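Uncharacterized conserved protein (Pseudomonas syringae pv. tomato, PDB 3ERM) is of unknown function, belongs to the YebG family and forms a helical two-chain assembly in the crystal. Local coordinates at residues D30-L35 with M62-A67. Numbering follows the deposited sequence.
Sequences DQMLEL and MAKNRA
R66 reaches across to helix 22-46 and crosses L35 at an angle. The chain starts toward the helix, with CG tucked in between N and C (chi1 67°). R66 CB lies 4.0 Å from L35 CD2. R66 CD keeps the same distance from that methyl. The bend at chi3 (-64°) then turns the guanidinium so that one face lies on the leucine. R66 NE and R66 CZ are each 3.7 Å from L35 CD2, and the methyl sits over the centre of the group. R66 NE also donates a hydrogen bond to the carbonyl oxygen of F73 of the second subunit. At the tip, R66 NH1 comes obliquely to Q31 O, at 3.6 Å, a loose polar approach. Q31 O already takes the backbone hydrogen bond from L35 N. E34 OE1 lies 6.8 Å from R66 NH1, too far for a salt bridge, though its charge may still favour the arginine weakly.

A63 belongs to a helical hairpin, in which helix 52-63 folds back against helix 22-46. The chain then turns near N65 into helix 66-74, and R66 comes from the start of that helix. N65 holds the N-cap position, but its side chain makes no capping bond; its ND2 bonds to Y61 O instead. The turn includes the backbone bond from N65 N to M62 O.

A63 gives the close approach of the backbones, with its CA 5.4 Å from that of M32. Its small methyl points at helix 22-46, and A63 CB rests 3.3 Å from M32 O. L35 CD2 also packs on this alanine. M32 is selenomethionine. Its SE and CE lie alongside A63, with SE 4.0 Å from A63 CB. L35 also packs on A77 of the second subunit.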
# COMPACT_ATOMS: atom_id res chain seq x y z
N ASP A 30 -14.71 10.19 -1.52
CA ASP A 30 -13.89 11.30 -1.05
C ASP A 30 -12.73 10.83 -0.18
O ASP A 30 -11.57 11.31 -0.32
CB ASP A 30 -14.73 12.32 -0.28
CG ASP A 30 -15.64 13.15 -1.20
OD1 ASP A 30 -16.50 13.90 -0.67
OD2 ASP A 30 -15.51 13.05 -2.44
N GLN A 31 -13.04 9.89 0.70
CA GLN A 31 -12.06 9.28 1.59
C GLN A 31 -11.05 8.47 0.80
O GLN A 31 -9.89 8.40 1.20
CB GLN A 31 -12.77 8.42 2.65
CG GLN A 31 -13.58 9.22 3.67
CD GLN A 31 -14.63 8.35 4.38
OE1 GLN A 31 -15.50 8.85 5.13
NE2 GLN A 31 -14.56 7.03 4.13
N MSE A 32 -11.48 7.87 -0.31
CA MSE A 32 -10.62 7.18 -1.27
C MSE A 32 -9.53 8.15 -1.80
O MSE A 32 -8.32 7.84 -1.81
CB MSE A 32 -11.50 6.63 -2.40
CG MSE A 32 -10.81 5.83 -3.47
SE MSE A 32 -9.64 6.94 -4.61
CE MSE A 32 -8.72 5.53 -5.55
N LEU A 33 -9.97 9.34 -2.21
CA LEU A 33 -9.12 10.38 -2.76
C LEU A 33 -8.20 10.91 -1.70
O LEU A 33 -6.99 10.97 -1.92
CB LEU A 33 -9.96 11.52 -3.31
CG LEU A 33 -10.88 11.13 -4.45
CD1 LEU A 33 -12.02 12.14 -4.60
CD2 LEU A 33 -10.08 10.97 -5.74
N GLU A 34 -8.75 11.31 -0.55
CA GLU A 34 -7.92 11.81 0.53
C GLU A 34 -6.80 10.81 0.90
O GLU A 34 -5.69 11.23 1.17
CB GLU A 34 -8.76 12.20 1.75
CG GLU A 34 -7.94 12.76 2.91
CD GLU A 34 -8.65 12.73 4.29
OE1 GLU A 34 -9.77 12.11 4.44
OE2 GLU A 34 -8.06 13.33 5.25
N LEU A 35 -7.10 9.51 0.88
CA LEU A 35 -6.11 8.45 1.11
C LEU A 35 -5.09 8.32 0.00
O LEU A 35 -3.91 8.07 0.26
CB LEU A 35 -6.77 7.09 1.26
CG LEU A 35 -5.83 5.89 1.49
CD1 LEU A 35 -5.02 5.97 2.81
CD2 LEU A 35 -6.61 4.57 1.44
N MSE A 62 -4.24 1.29 -4.78
CA MSE A 62 -4.38 0.82 -3.41
C MSE A 62 -5.62 1.44 -2.75
O MSE A 62 -6.39 0.72 -2.14
CB MSE A 62 -3.12 1.15 -2.59
CG MSE A 62 -1.84 0.77 -3.29
SE MSE A 62 -0.31 0.64 -2.07
CE MSE A 62 -0.16 -1.20 -2.01
N ALA A 63 -5.78 2.76 -2.89
CA ALA A 63 -6.90 3.45 -2.26
C ALA A 63 -8.21 2.82 -2.76
O ALA A 63 -9.06 2.52 -1.96
CB ALA A 63 -6.86 4.96 -2.52
N LYS A 64 -8.34 2.55 -4.07
CA LYS A 64 -9.55 1.89 -4.62
C LYS A 64 -9.75 0.44 -4.12
O LYS A 64 -10.81 -0.14 -4.30
CB LYS A 64 -9.50 1.85 -6.15
CG LYS A 64 -9.77 3.16 -6.91
CD LYS A 64 -9.47 2.92 -8.43
CE LYS A 64 -9.61 4.15 -9.34
NZ LYS A 64 -10.97 4.36 -9.91
N ASN A 65 -8.72 -0.16 -3.52
CA ASN A 65 -8.81 -1.51 -3.00
C ASN A 65 -8.41 -1.51 -1.55
O ASN A 65 -7.76 -2.47 -1.05
CB ASN A 65 -7.86 -2.36 -3.77
CG ASN A 65 -8.22 -2.41 -5.22
OD1 ASN A 65 -9.10 -3.13 -5.60
ND2 ASN A 65 -7.55 -1.61 -6.03
N ARG A 66 -8.77 -0.41 -0.86
CA ARG A 66 -8.27 -0.22 0.50
C ARG A 66 -8.65 -1.35 1.45
O ARG A 66 -7.85 -1.67 2.35
CB ARG A 66 -8.60 1.16 1.10
CG ARG A 66 -10.02 1.43 1.35
CD ARG A 66 -10.23 2.86 1.83
NE ARG A 66 -9.59 3.16 3.13
CZ ARG A 66 -9.57 4.36 3.71
NH1 ARG A 66 -10.15 5.42 3.15
NH2 ARG A 66 -8.95 4.52 4.88
N ALA A 67 -9.81 -1.97 1.25
CA ALA A 67 -10.22 -3.05 2.13
C ALA A 67 -9.38 -4.31 1.93
O ALA A 67 -9.10 -5.04 2.87
CB ALA A 67 -11.74 -3.36 2.03